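Local coordinates for protein glia-derived nexin (Homo sapiens, PDB 4DY0) that inhibits serine proteases such as thrombin, trypsin and urokinase, binds heparin, and promotes neurite extension by inhibiting thrombin, at residues 288-292 against 293-297; 101-105 against 106-110; 211-214 against 215-219; 244-247 against 248-251. All blocks are in the same frame, centred on the assembly; numbering follows the deposited sequence.

Contact 1 (288-292 against 293-297)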
ATOM      1  N   PRO A 288      -3.778   8.834 -11.089  1.00 26.11           N
ATOM      2  CA  PRO A 288      -2.625   8.006 -11.415  1.00 24.96           C
ATOM      3  C   PRO A 288      -3.003   6.850 -12.337  1.00 26.24           C
ATOM      4  O   PRO A 288      -2.252   6.515 -13.257  1.00 27.82           O
ATOM      5  CB  PRO A 288      -2.179   7.476 -10.050  1.00 25.05           C
ATOM      6  CG  PRO A 288      -2.636   8.514  -9.085  1.00 27.02           C
ATOM      7  CD  PRO A 288      -3.936   9.027  -9.637  1.00 26.35           C
ATOM      8  N   LEU A 289      -4.161   6.241 -12.105  1.00 22.63           N
ATOM      9  CA  LEU A 289      -4.599   5.143 -12.967  1.00 24.05           C
ATOM     10  C   LEU A 289      -4.813   5.608 -14.413  1.00 23.84           C
ATOM     11  O   LEU A 289      -4.469   4.898 -15.355  1.00 25.00           O
ATOM     12  CB  LEU A 289      -5.847   4.458 -12.401  1.00 21.45           C
ATOM     13  CG  LEU A 289      -5.591   3.630 -11.134  1.00 21.46           C
ATOM     14  CD1 LEU A 289      -6.881   3.072 -10.573  1.00 21.40           C
ATOM     15  CD2 LEU A 289      -4.591   2.506 -11.393  1.00 18.67           C
ATOM     16  N   LYS A 290      -5.374   6.800 -14.588  1.00 23.39           N
ATOM     17  CA  LYS A 290      -5.528   7.369 -15.923  1.00 26.80           C
ATOM     18  C   LYS A 290      -4.183   7.467 -16.648  1.00 27.47           C
ATOM     19  O   LYS A 290      -4.073   7.109 -17.818  1.00 27.61           O
ATOM     20  CB  LYS A 290      -6.151   8.760 -15.854  1.00 27.33           C
ATOM     21  CG  LYS A 290      -7.586   8.804 -15.373  1.00 27.80           C
ATOM     22  CD  LYS A 290      -8.127  10.230 -15.486  1.00 26.75           C
ATOM     23  CE  LYS A 290      -9.518  10.349 -14.893  1.00 26.60           C
ATOM     24  NZ  LYS A 290     -10.075  11.710 -15.106  1.00 27.32           N
ATOM     25  N   VAL A 291      -3.167   7.968 -15.953  1.00 26.91           N
ATOM     26  CA  VAL A 291      -1.839   8.117 -16.540  1.00 25.49           C
ATOM     27  C   VAL A 291      -1.323   6.772 -17.047  1.00 25.67           C
ATOM     28  O   VAL A 291      -0.574   6.717 -18.028  1.00 23.77           O
ATOM     29  CB  VAL A 291      -0.833   8.710 -15.530  1.00 26.03           C
ATOM     30  CG1 VAL A 291       0.596   8.621 -16.066  1.00 21.78           C
ATOM     31  CG2 VAL A 291      -1.206  10.147 -15.189  1.00 23.51           C
ATOM     32  N   LEU A 292      -1.729   5.697 -16.377  1.00 23.40           N
ATOM     33  CA  LEU A 292      -1.360   4.343 -16.792  1.00 24.87           C
ATOM     34  C   LEU A 292      -2.176   3.861 -17.990  1.00 25.33           C
ATOM     35  O   LEU A 292      -1.873   2.823 -18.579  1.00 26.29           O
ATOM     36  CB  LEU A 292      -1.514   3.352 -15.635  1.00 25.17           C
ATOM     37  CG  LEU A 292      -0.522   3.472 -14.477  1.00 29.64           C
ATOM     38  CD1 LEU A 292      -0.719   2.322 -13.495  1.00 25.80           C
ATOM     39  CD2 LEU A 292       0.919   3.515 -14.987  1.00 26.04           C
ATOM     40  N   GLY A 293      -3.213   4.611 -18.343  1.00 23.90           N
ATOM     41  CA  GLY A 293      -4.025   4.282 -19.510  1.00 23.99           C
ATOM     42  C   GLY A 293      -5.414   3.744 -19.214  1.00 25.59           C
ATOM     43  O   GLY A 293      -6.120   3.315 -20.126  1.00 27.51           O
ATOM     44  N   ILE A 294      -5.811   3.749 -17.943  1.00 25.67           N
ATOM     45  CA  ILE A 294      -7.151   3.301 -17.566  1.00 27.85           C
ATOM     46  C   ILE A 294      -8.068   4.510 -17.431  1.00 27.53           C
ATOM     47  O   ILE A 294      -8.153   5.104 -16.359  1.00 32.22           O
ATOM     48  CB  ILE A 294      -7.142   2.533 -16.229  1.00 28.36           C
ATOM     49  CG1 ILE A 294      -6.229   1.311 -16.319  1.00 28.54           C
ATOM     50  CG2 ILE A 294      -8.554   2.113 -15.848  1.00 26.40           C
ATOM     51  CD1 ILE A 294      -5.831   0.750 -14.969  1.00 27.55           C
ATOM     52  N   THR A 295      -8.747   4.869 -18.516  1.00 27.46           N
ATOM     53  CA  THR A 295      -9.533   6.107 -18.556  1.00 31.00           C
ATOM     54  C   THR A 295     -11.049   5.902 -18.611  1.00 28.93           C
ATOM     55  O   THR A 295     -11.803   6.652 -17.986  1.00 28.78           O
ATOM     56  CB  THR A 295      -9.127   6.984 -19.759  1.00 31.83           C
ATOM     57  OG1 THR A 295      -9.149   6.191 -20.952  1.00 28.47           O
ATOM     58  CG2 THR A 295      -7.731   7.548 -19.559  1.00 30.24           C
ATOM     59  N   ASP A 296     -11.493   4.898 -19.360  1.00 25.53           N
ATOM     60  CA  ASP A 296     -12.923   4.693 -19.594  1.00 27.61           C
ATOM     61  C   ASP A 296     -13.752   4.553 -18.313  1.00 28.72           C
ATOM     62  O   ASP A 296     -14.769   5.223 -18.152  1.00 31.40           O
ATOM     63  CB  ASP A 296     -13.156   3.484 -20.499  1.00 28.49           C
ATOM     64  CG  ASP A 296     -12.706   3.726 -21.928  1.00 29.94           C
ATOM     65  OD1 ASP A 296     -12.095   4.785 -22.205  1.00 30.16           O
ATOM     66  OD2 ASP A 296     -12.968   2.853 -22.779  1.00 28.36           O
ATOM     67  N   MET A 297     -13.315   3.686 -17.405  1.00 29.76           N
ATOM     68  CA  MET A 297     -14.091   3.398 -16.200  1.00 33.56           C
ATOM     69  C   MET A 297     -14.437   4.641 -15.382  1.00 35.18           C
ATOM     70  O   MET A 297     -15.354   4.610 -14.565  1.00 37.60           O
ATOM     71  CB  MET A 297     -13.368   2.379 -15.319  1.00 32.25           C
ATOM     72  CG  MET A 297     -12.158   2.919 -14.572  1.00 32.70           C
ATOM     73  SD  MET A 297     -11.313   1.582 -13.700  1.00 35.00           S
ATOM     74  CE  MET A 297     -10.231   2.513 -12.622  1.00 43.30           C
TER
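A Schellman motif ends the short helix 286-291 of this serpin, and Leu289, Lys290, Gly293 and Ile294 carry it. The chain turns out of the helix at Gly293, whose positive phi (108°) would drive a beta-carbon into the carbonyl oxygen of Leu292; glycine, having none, suits the place. Two backbone bonds run back into the last turn. Ile294 N reaches Leu289 O at 3.1 Å, with the N-H pointing well at its acceptor, while Gly293 N meets Lys290 O at 2.7 Å from above the carbonyl plane. The hydrophobic pair that usually flanks such a motif is present too: Leu289 and Ile294 lie side by side and point the same way, with Leu289 CD2 4.2 Å from Ile294 CD1. Both branched side chains pack on Leu43 of helix 36-47, and Ile294 also touches Leu58 and Val61 of helix 52-62, so aliphatic residues fit this inner side. Lys290 lies on the outer side, where its extended chain carries the amine toward a weak ion pair with Glu287. Farther along, Gln57 OE1 accepts from the backbone N of both Thr295 and Asp296, and Asp296 forms a salt bridge with Arg53. Met297 reaches back, its CG set between the backbone N and carbonyl carbon (chi1 74°) and the rest extended, to cross Leu289 at about a right angle, Met297 CE resting 4.0 Å from Leu289 CD1.

Contact 2 (101-105 against 106-110)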
ATOM      1  N   SER A 101     -28.983  -4.905  -4.727  1.00 93.65           N
ATOM      2  CA  SER A 101     -29.789  -6.018  -5.178  1.00 93.60           C
ATOM      3  C   SER A 101     -29.723  -6.311  -6.700  1.00 86.91           C
ATOM      4  O   SER A 101     -29.707  -7.444  -7.099  1.00 81.66           O
ATOM      5  CB  SER A 101     -31.208  -5.999  -4.590  1.00 90.52           C
ATOM      6  N   GLU A 102     -29.666  -5.272  -7.516  1.00 83.06           N
ATOM      7  CA  GLU A 102     -29.593  -5.350  -8.969  1.00 72.94           C
ATOM      8  C   GLU A 102     -28.301  -5.932  -9.549  1.00 63.56           C
ATOM      9  O   GLU A 102     -28.231  -6.181 -10.704  1.00 64.34           O
ATOM     10  CB  GLU A 102     -29.824  -3.971  -9.578  1.00 74.75           C
ATOM     11  CG  GLU A 102     -30.761  -4.009 -10.769  1.00 81.78           C
ATOM     12  CD  GLU A 102     -31.040  -2.670 -11.405  1.00 83.08           C
ATOM     13  OE1 GLU A 102     -31.175  -1.668 -10.696  1.00 82.70           O
ATOM     14  OE2 GLU A 102     -31.178  -2.640 -12.629  1.00 79.49           O
ATOM     15  N   ILE A 103     -27.269  -6.055  -8.752  1.00 57.65           N
ATOM     16  CA  ILE A 103     -25.976  -6.579  -9.146  1.00 52.61           C
ATOM     17  C   ILE A 103     -25.944  -8.038  -9.515  1.00 51.67           C
ATOM     18  O   ILE A 103     -26.450  -8.854  -8.811  1.00 56.41           O
ATOM     19  CB  ILE A 103     -25.007  -6.446  -7.985  1.00 47.95           C
ATOM     20  CG1 ILE A 103     -25.151  -5.096  -7.311  1.00 49.98           C
ATOM     21  CG2 ILE A 103     -23.645  -6.715  -8.405  1.00 45.15           C
ATOM     22  CD1 ILE A 103     -24.376  -4.036  -7.839  1.00 45.31           C
ATOM     23  N   GLU A 104     -25.278  -8.358 -10.595  1.00 49.12           N
ATOM     24  CA  GLU A 104     -25.109  -9.726 -11.076  1.00 48.72           C
ATOM     25  C   GLU A 104     -24.339 -10.585 -10.078  1.00 48.25           C
ATOM     26  O   GLU A 104     -23.333 -10.153  -9.516  1.00 49.95           O
ATOM     27  CB  GLU A 104     -24.412  -9.732 -12.434  1.00 50.72           C
ATOM     28  CG  GLU A 104     -25.231  -9.084 -13.534  1.00 56.43           C
ATOM     29  CD  GLU A 104     -24.419  -8.812 -14.782  1.00 65.77           C
ATOM     30  OE1 GLU A 104     -23.747  -9.743 -15.276  1.00 68.24           O
ATOM     31  OE2 GLU A 104     -24.457  -7.662 -15.271  1.00 61.58           O
ATOM     32  N   VAL A 105     -24.817 -11.810  -9.877  1.00 44.35           N
ATOM     33  CA  VAL A 105     -24.302 -12.699  -8.834  1.00 44.09           C
ATOM     34  C   VAL A 105     -22.821 -13.056  -8.988  1.00 40.35           C
ATOM     35  O   VAL A 105     -22.060 -12.967  -8.026  1.00 42.66           O
ATOM     36  CB  VAL A 105     -25.139 -14.003  -8.738  1.00 44.61           C
ATOM     37  CG1 VAL A 105     -24.678 -14.852  -7.555  1.00 41.12           C
ATOM     38  CG2 VAL A 105     -26.620 -13.671  -8.625  1.00 40.30           C
ATOM     39  N   PRO A 106     -22.412 -13.483 -10.192  1.00 40.21           N
ATOM     40  CA  PRO A 106     -21.008 -13.831 -10.397  1.00 39.27           C
ATOM     41  C   PRO A 106     -20.068 -12.725  -9.915  1.00 40.18           C
ATOM     42  O   PRO A 106     -19.093 -13.005  -9.216  1.00 41.36           O
ATOM     43  CB  PRO A 106     -20.911 -13.999 -11.914  1.00 40.74           C
ATOM     44  CG  PRO A 106     -22.278 -14.461 -12.318  1.00 39.90           C
ATOM     45  CD  PRO A 106     -23.235 -13.756 -11.385  1.00 40.21           C
ATOM     46  N   PHE A 107     -20.363 -11.481 -10.279  1.00 40.23           N
ATOM     47  CA  PHE A 107     -19.540 -10.351  -9.856  1.00 41.07           C
ATOM     48  C   PHE A 107     -19.430 -10.274  -8.330  1.00 41.58           C
ATOM     49  O   PHE A 107     -18.351 -10.018  -7.790  1.00 38.69           O
ATOM     50  CB  PHE A 107     -20.075  -9.031 -10.430  1.00 39.86           C
ATOM     51  CG  PHE A 107     -19.323  -7.817  -9.958  1.00 41.82           C
ATOM     52  CD1 PHE A 107     -18.145  -7.430 -10.578  1.00 42.29           C
ATOM     53  CD2 PHE A 107     -19.789  -7.069  -8.889  1.00 43.34           C
ATOM     54  CE1 PHE A 107     -17.447  -6.315 -10.144  1.00 45.41           C
ATOM     55  CE2 PHE A 107     -19.095  -5.954  -8.448  1.00 43.90           C
ATOM     56  CZ  PHE A 107     -17.922  -5.577  -9.076  1.00 44.76           C
ATOM     57  N   VAL A 108     -20.545 -10.497  -7.641  1.00 42.96           N
ATOM     58  CA  VAL A 108     -20.552 -10.488  -6.178  1.00 44.35           C
ATOM     59  C   VAL A 108     -19.782 -11.684  -5.640  1.00 47.72           C
ATOM     60  O   VAL A 108     -18.939 -11.553  -4.751  1.00 48.72           O
ATOM     61  CB  VAL A 108     -21.982 -10.537  -5.611  1.00 41.77           C
ATOM     62  CG1 VAL A 108     -21.947 -10.630  -4.088  1.00 37.90           C
ATOM     63  CG2 VAL A 108     -22.776  -9.319  -6.058  1.00 42.09           C
ATOM     64  N   THR A 109     -20.082 -12.851  -6.200  1.00 43.08           N
ATOM     65  CA  THR A 109     -19.462 -14.103  -5.791  1.00 43.57           C
ATOM     66  C   THR A 109     -17.957 -14.099  -6.004  1.00 43.88           C
ATOM     67  O   THR A 109     -17.189 -14.320  -5.067  1.00 43.00           O
ATOM     68  CB  THR A 109     -20.057 -15.281  -6.576  1.00 47.18           C
ATOM     69  OG1 THR A 109     -21.476 -15.312  -6.380  1.00 53.53           O
ATOM     70  CG2 THR A 109     -19.450 -16.596  -6.110  1.00 48.61           C
ATOM     71  N   ARG A 110     -17.544 -13.858  -7.246  1.00 42.39           N
ATOM     72  CA  ARG A 110     -16.127 -13.853  -7.601  1.00 44.41           C
ATOM     73  C   ARG A 110     -15.327 -12.883  -6.741  1.00 40.49           C
ATOM     74  O   ARG A 110     -14.214 -13.194  -6.319  1.00 40.30           O
ATOM     75  CB  ARG A 110     -15.938 -13.528  -9.089  1.00 49.34           C
ATOM     76  CG  ARG A 110     -16.484 -14.594 -10.036  1.00 50.96           C
ATOM     77  CD  ARG A 110     -15.557 -15.800 -10.113  1.00 55.91           C
ATOM     78  NE  ARG A 110     -14.408 -15.560 -10.985  1.00 63.04           N
ATOM     79  CZ  ARG A 110     -13.328 -16.335 -11.036  1.00 64.25           C
ATOM     80  NH1 ARG A 110     -13.234 -17.405 -10.255  1.00 61.46           N
ATOM     81  NH2 ARG A 110     -12.333 -16.037 -11.864  1.00 61.76           N
TER
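Ile103 and Val108 meet at about a right angle where the chain enters helix 105-115, the isoleucine CG2 lying 3.6 Å from Val108 CG2. Ile103 CG2 also comes obliquely to the Phe107 ring, 3.9 Å from Phe107 CD2, so one branch serves two residues of the first turn. The ring is brought there by CG standing anti to the backbone N (chi1 176°). Two beta-branched residues and a phenylalanine suit this apolar wedge between the incoming loop and the helix. From the first helical residue to the next turn, Val105 and Thr109 slant across each other, Val105 CG1 being 3.4 Å from Thr109 OG1. The threonine hydroxyl donates to Val105 O at 2.9 Å from above the carbonyl plane, while Thr109 N comes at 2.7 Å almost straight along the C=O, so two donors grip one oxygen. Glu104 holds the N-cap position, and its carbonyl takes a weak bond from Val108 N. Pro106, with no N-H to offer, fits the first turn, where such hydrogens lack helical acceptors. The backbone of Glu104 also bonds Ile308, and Phe107 packs on Ile308 and Leu48, fastening helix 105-115, which follows strand 90-97 after a loop, to those two loops.

Contact 3 (211-214 against 215-219)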
ATOM      1  N   SER A 211      24.070  -0.916   0.861  1.00 30.77           N
ATOM      2  CA  SER A 211      24.057   0.253   0.006  1.00 34.37           C
ATOM      3  C   SER A 211      24.247  -0.021  -1.450  1.00 35.54           C
ATOM      4  O   SER A 211      24.891  -0.922  -1.811  1.00 32.85           O
ATOM      5  CB  SER A 211      25.087   1.246   0.394  1.00 37.27           C
ATOM      6  OG  SER A 211      25.889   0.748   1.355  1.00 43.77           O
ATOM      7  N   THR A 212      23.671   0.830  -2.259  1.00 34.58           N
ATOM      8  CA  THR A 212      23.791   0.845  -3.680  1.00 31.75           C
ATOM      9  C   THR A 212      23.514   2.252  -4.218  1.00 30.84           C
ATOM     10  O   THR A 212      23.189   3.116  -3.499  1.00 30.40           O
ATOM     11  CB  THR A 212      23.026  -0.258  -4.348  1.00 32.67           C
ATOM     12  OG1 THR A 212      23.380  -0.320  -5.703  1.00 35.58           O
ATOM     13  CG2 THR A 212      21.616  -0.045  -4.284  1.00 39.05           C
ATOM     14  N   SER A 213      23.741   2.468  -5.492  1.00 32.93           N
ATOM     15  CA  SER A 213      23.504   3.773  -6.096  1.00 33.05           C
ATOM     16  C   SER A 213      22.248   3.755  -6.946  1.00 32.88           C
ATOM     17  O   SER A 213      21.924   2.747  -7.577  1.00 36.12           O
ATOM     18  CB  SER A 213      24.698   4.207  -6.945  1.00 33.48           C
ATOM     19  OG  SER A 213      24.891   3.320  -8.032  1.00 37.54           O
ATOM     20  N   ALA A 214      21.532   4.871  -6.947  1.00 31.18           N
ATOM     21  CA  ALA A 214      20.419   5.041  -7.859  1.00 29.33           C
ATOM     22  C   ALA A 214      20.988   5.175  -9.268  1.00 34.06           C
ATOM     23  O   ALA A 214      22.198   5.349  -9.438  1.00 28.99           O
ATOM     24  CB  ALA A 214      19.618   6.268  -7.485  1.00 25.08           C
ATOM     25  N   PRO A 215      20.118   5.088 -10.284  1.00 39.32           N
ATOM     26  CA  PRO A 215      20.541   5.236 -11.672  1.00 40.12           C
ATOM     27  C   PRO A 215      21.365   6.501 -11.900  1.00 40.72           C
ATOM     28  O   PRO A 215      22.194   6.536 -12.805  1.00 40.19           O
ATOM     29  CB  PRO A 215      19.215   5.331 -12.426  1.00 42.15           C
ATOM     30  CG  PRO A 215      18.271   4.529 -11.603  1.00 42.64           C
ATOM     31  CD  PRO A 215      18.689   4.742 -10.171  1.00 40.18           C
ATOM     32  N   ASN A 216      21.142   7.525 -11.082  1.00 38.09           N
ATOM     33  CA  ASN A 216      21.827   8.804 -11.256  1.00 36.80           C
ATOM     34  C   ASN A 216      23.129   8.914 -10.455  1.00 39.14           C
ATOM     35  O   ASN A 216      23.716   9.995 -10.353  1.00 35.22           O
ATOM     36  CB  ASN A 216      20.886   9.971 -10.928  1.00 32.70           C
ATOM     37  CG  ASN A 216      20.355   9.913  -9.508  1.00 31.95           C
ATOM     38  OD1 ASN A 216      20.720   9.028  -8.729  1.00 35.00           O
ATOM     39  ND2 ASN A 216      19.488  10.859  -9.163  1.00 29.87           N
ATOM     40  N   ASP A 217      23.570   7.792  -9.891  1.00 38.09           N
ATOM     41  CA  ASP A 217      24.847   7.714  -9.170  1.00 39.60           C
ATOM     42  C   ASP A 217      24.826   8.304  -7.756  1.00 35.56           C
ATOM     43  O   ASP A 217      25.871   8.459  -7.128  1.00 33.22           O
ATOM     44  CB  ASP A 217      25.991   8.318  -9.994  1.00 39.91           C
ATOM     45  CG  ASP A 217      26.527   7.352 -11.036  1.00 56.72           C
ATOM     46  OD1 ASP A 217      26.024   6.207 -11.105  1.00 59.31           O
ATOM     47  OD2 ASP A 217      27.450   7.733 -11.789  1.00 68.96           O
ATOM     48  N   LEU A 218      23.638   8.625  -7.259  1.00 31.87           N
ATOM     49  CA  LEU A 218      23.487   9.059  -5.876  1.00 29.69           C
ATOM     50  C   LEU A 218      23.282   7.846  -4.971  1.00 31.84           C
ATOM     51  O   LEU A 218      22.439   6.987  -5.241  1.00 32.87           O
ATOM     52  CB  LEU A 218      22.323  10.036  -5.751  1.00 28.25           C
ATOM     53  CG  LEU A 218      22.646  11.532  -5.782  1.00 29.84           C
ATOM     54  CD1 LEU A 218      24.066  11.818  -6.259  1.00 27.61           C
ATOM     55  CD2 LEU A 218      21.617  12.278  -6.617  1.00 27.75           C
ATOM     56  N   TRP A 219      24.064   7.774  -3.900  1.00 35.94           N
ATOM     57  CA  TRP A 219      24.078   6.592  -3.045  1.00 30.29           C
ATOM     58  C   TRP A 219      23.058   6.652  -1.929  1.00 29.08           C
ATOM     59  O   TRP A 219      22.696   7.732  -1.459  1.00 25.57           O
ATOM     60  CB  TRP A 219      25.476   6.362  -2.468  1.00 32.34           C
ATOM     61  CG  TRP A 219      26.403   5.806  -3.484  1.00 39.41           C
ATOM     62  CD1 TRP A 219      27.082   6.500  -4.442  1.00 36.58           C
ATOM     63  CD2 TRP A 219      26.730   4.426  -3.676  1.00 44.26           C
ATOM     64  NE1 TRP A 219      27.821   5.638  -5.214  1.00 47.29           N
ATOM     65  CE2 TRP A 219      27.623   4.359  -4.764  1.00 49.88           C
ATOM     66  CE3 TRP A 219      26.361   3.243  -3.030  1.00 48.50           C
ATOM     67  CZ2 TRP A 219      28.155   3.152  -5.219  1.00 56.13           C
ATOM     68  CZ3 TRP A 219      26.889   2.044  -3.485  1.00 52.89           C
ATOM     69  CH2 TRP A 219      27.776   2.008  -4.567  1.00 56.70           C
TER
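The indole of Trp219 lies flat over Ser213, whose CB sits 3.6 Å above one face, close to the ring centre. This is a CH-pi contact: Ser213 CB is 3.8 Å from the centroid of the five-membered ring and 14° off its normal. At the edge of the indole, near its plane, comes the backbone of Ser211, with Ser211 C 3.9 Å from Trp219 CZ3, while Thr212 O approaches obliquely. Trp219 CG stands anti to the carbonyl carbon (chi1 -75°), which lays the ring back along the preceding strand. Ser213 and Trp219 form an antiparallel non-hydrogen-bonded pair, and a small serine lets the indole settle close on its beta-carbon. The two strands form a hairpin. Ala214 N donates to Leu218 O at 2.9 Å, almost straight (172°), and a type I turn from Ala214 to Asp217 is closed by Asp217 N on Ala214 O at 2.8 Å. Pro215 suits the second position, where the ring restricts phi usefully and no N-H is needed. Asn216 then folds its side chain over the next residues: OD1 accepts from Leu218 N at 3.3 Å, an Asx turn, while ND2 bonds Ala248 O. Both ends of the amide are thus engaged, so the asparagine couples the hairpin's own turn to a neighbouring loop, and its rotation is probably fixed in the orientation that gives oxygen to one and nitrogen to the other.

Contact 4 (244-247 against 248-251)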
ATOM      1  N   THR A 244      21.494  14.895  -0.357  1.00 24.13           N
ATOM      2  CA  THR A 244      20.712  14.171  -1.349  1.00 23.23           C
ATOM      3  C   THR A 244      19.259  14.098  -0.900  1.00 21.66           C
ATOM      4  O   THR A 244      18.967  13.525   0.148  1.00 20.65           O
ATOM      5  CB  THR A 244      21.234  12.732  -1.533  1.00 23.18           C
ATOM      6  OG1 THR A 244      22.509  12.761  -2.182  1.00 26.38           O
ATOM      7  CG2 THR A 244      20.272  11.921  -2.374  1.00 19.62           C
ATOM      8  N   PRO A 245      18.340  14.676  -1.689  1.00 22.58           N
ATOM      9  CA  PRO A 245      16.925  14.577  -1.344  1.00 21.43           C
ATOM     10  C   PRO A 245      16.377  13.182  -1.646  1.00 20.66           C
ATOM     11  O   PRO A 245      16.847  12.520  -2.576  1.00 18.59           O
ATOM     12  CB  PRO A 245      16.266  15.625  -2.253  1.00 21.22           C
ATOM     13  CG  PRO A 245      17.181  15.728  -3.432  1.00 24.19           C
ATOM     14  CD  PRO A 245      18.571  15.468  -2.912  1.00 23.61           C
ATOM     15  N   LEU A 246      15.395  12.746  -0.859  1.00 21.97           N
ATOM     16  CA  LEU A 246      14.745  11.457  -1.072  1.00 20.94           C
ATOM     17  C   LEU A 246      14.245  11.338  -2.500  1.00 23.90           C
ATOM     18  O   LEU A 246      14.246  10.252  -3.077  1.00 28.16           O
ATOM     19  CB  LEU A 246      13.571  11.274  -0.107  1.00 19.66           C
ATOM     20  CG  LEU A 246      12.870   9.907  -0.150  1.00 22.00           C
ATOM     21  CD1 LEU A 246      13.843   8.777   0.141  1.00 18.62           C
ATOM     22  CD2 LEU A 246      11.713   9.858   0.831  1.00 21.39           C
ATOM     23  N   SER A 247      13.812  12.459  -3.067  1.00 23.74           N
ATOM     24  CA  SER A 247      13.259  12.467  -4.417  1.00 29.03           C
ATOM     25  C   SER A 247      14.292  12.068  -5.466  1.00 29.88           C
ATOM     26  O   SER A 247      13.932  11.680  -6.573  1.00 33.36           O
ATOM     27  CB  SER A 247      12.673  13.841  -4.757  1.00 27.92           C
ATOM     28  OG  SER A 247      13.665  14.844  -4.660  1.00 29.21           O
ATOM     29  N   ALA A 248      15.572  12.158  -5.114  1.00 24.56           N
ATOM     30  CA  ALA A 248      16.642  11.813  -6.049  1.00 24.97           C
ATOM     31  C   ALA A 248      16.962  10.314  -6.095  1.00 25.35           C
ATOM     32  O   ALA A 248      17.629   9.853  -7.019  1.00 27.11           O
ATOM     33  CB  ALA A 248      17.901  12.620  -5.747  1.00 20.85           C
ATOM     34  N   ILE A 249      16.494   9.551  -5.113  1.00 25.35           N
ATOM     35  CA  ILE A 249      16.826   8.126  -5.078  1.00 30.03           C
ATOM     36  C   ILE A 249      15.650   7.184  -5.356  1.00 28.65           C
ATOM     37  O   ILE A 249      15.855   6.004  -5.638  1.00 31.70           O
ATOM     38  CB  ILE A 249      17.510   7.705  -3.745  1.00 29.38           C
ATOM     39  CG1 ILE A 249      16.525   7.774  -2.582  1.00 30.28           C
ATOM     40  CG2 ILE A 249      18.745   8.551  -3.473  1.00 28.44           C
ATOM     41  CD1 ILE A 249      17.032   7.121  -1.322  1.00 28.86           C
ATOM     42  N   ILE A 250      14.426   7.695  -5.295  1.00 27.88           N
ATOM     43  CA  ILE A 250      13.254   6.825  -5.424  1.00 31.63           C
ATOM     44  C   ILE A 250      12.695   6.629  -6.848  1.00 31.51           C
ATOM     45  O   ILE A 250      11.900   5.724  -7.077  1.00 30.90           O
ATOM     46  CB  ILE A 250      12.132   7.244  -4.455  1.00 29.62           C
ATOM     47  CG1 ILE A 250      11.541   8.589  -4.862  1.00 35.26           C
ATOM     48  CG2 ILE A 250      12.668   7.321  -3.038  1.00 31.61           C
ATOM     49  CD1 ILE A 250      10.620   9.173  -3.816  1.00 33.13           C
ATOM     50  N   PRO A 251      13.108   7.469  -7.809  1.00 35.06           N
ATOM     51  CA  PRO A 251      12.616   7.257  -9.171  1.00 37.55           C
ATOM     52  C   PRO A 251      13.030   5.897  -9.742  1.00 39.58           C
ATOM     53  O   PRO A 251      14.138   5.434  -9.496  1.00 40.69           O
ATOM     54  CB  PRO A 251      13.286   8.383  -9.966  1.00 36.67           C
ATOM     55  CG  PRO A 251      13.586   9.439  -8.956  1.00 38.37           C
ATOM     56  CD  PRO A 251      13.926   8.689  -7.696  1.00 42.18           C
TER
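Leu246 O accepts from two backbone N-H groups: Ile249 N at 3.1 Å, from above the carbonyl plane, and, weakly and at a poorer angle, Ile250 N. The turn before it is closed in a similar way by Ala248 N, which donates to Pro245 O at 2.9 Å. Leucine and isoleucine methyls gather round these bonds. Leu246, with CG anti to the backbone N (chi1 -175°), swings its CD1 over the following turn, where it lies 3.7 Å from Ile250 CG2 and 3.9 Å from Ile249 CD1; it crosses Ile250 at about a right angle and Ile249 more slantwise. The other branch of Ile249 serves a different neighbour, CG2 meeting Thr244 CG2 at 3.9 Å, again nearly perpendicular. A beta-branched isoleucine suits this place because its two arms diverge to two partners. With a glycine in place of Ile249 both arms are gone, and a gap would probably open between Leu246 CD1 and Thr244 CG2. Pro245 CG packs on the small Ala248 CB at 3.9 Å. Thr244 and Ile249 also rest on Pro239 of strand 232-239, and Leu246 and Ile250 on Gln375 of strand 369-376. Successive i to i+3 bonds, from Pro245 and then Leu246, form overlapping tight turns in the connection that leads from strand 232-239 to helix 255-262 of the serpin fold.

In the fold
Contacts 3 and 4 form one neighbourhood, their centres about 9 Å apart. Besides the asparagine bridge between them, Leu218 packs on Thr244 and Ala248, so the hairpin and the turns of 244-251 brace each other. Contact 2 lies on the opposite side of the chain's centre, about 49 Å from contact 3 centre to centre, and contact 1 stands apart from both groups, about 24 Å from the centre of contact 2 and 26 Å from that of contact 4. A sulfated iduronate of the bound heparin lies about 12 Å from the side chain of Thr109 in contact 2, too far to touch. All four lie away from the predicted reactive bond.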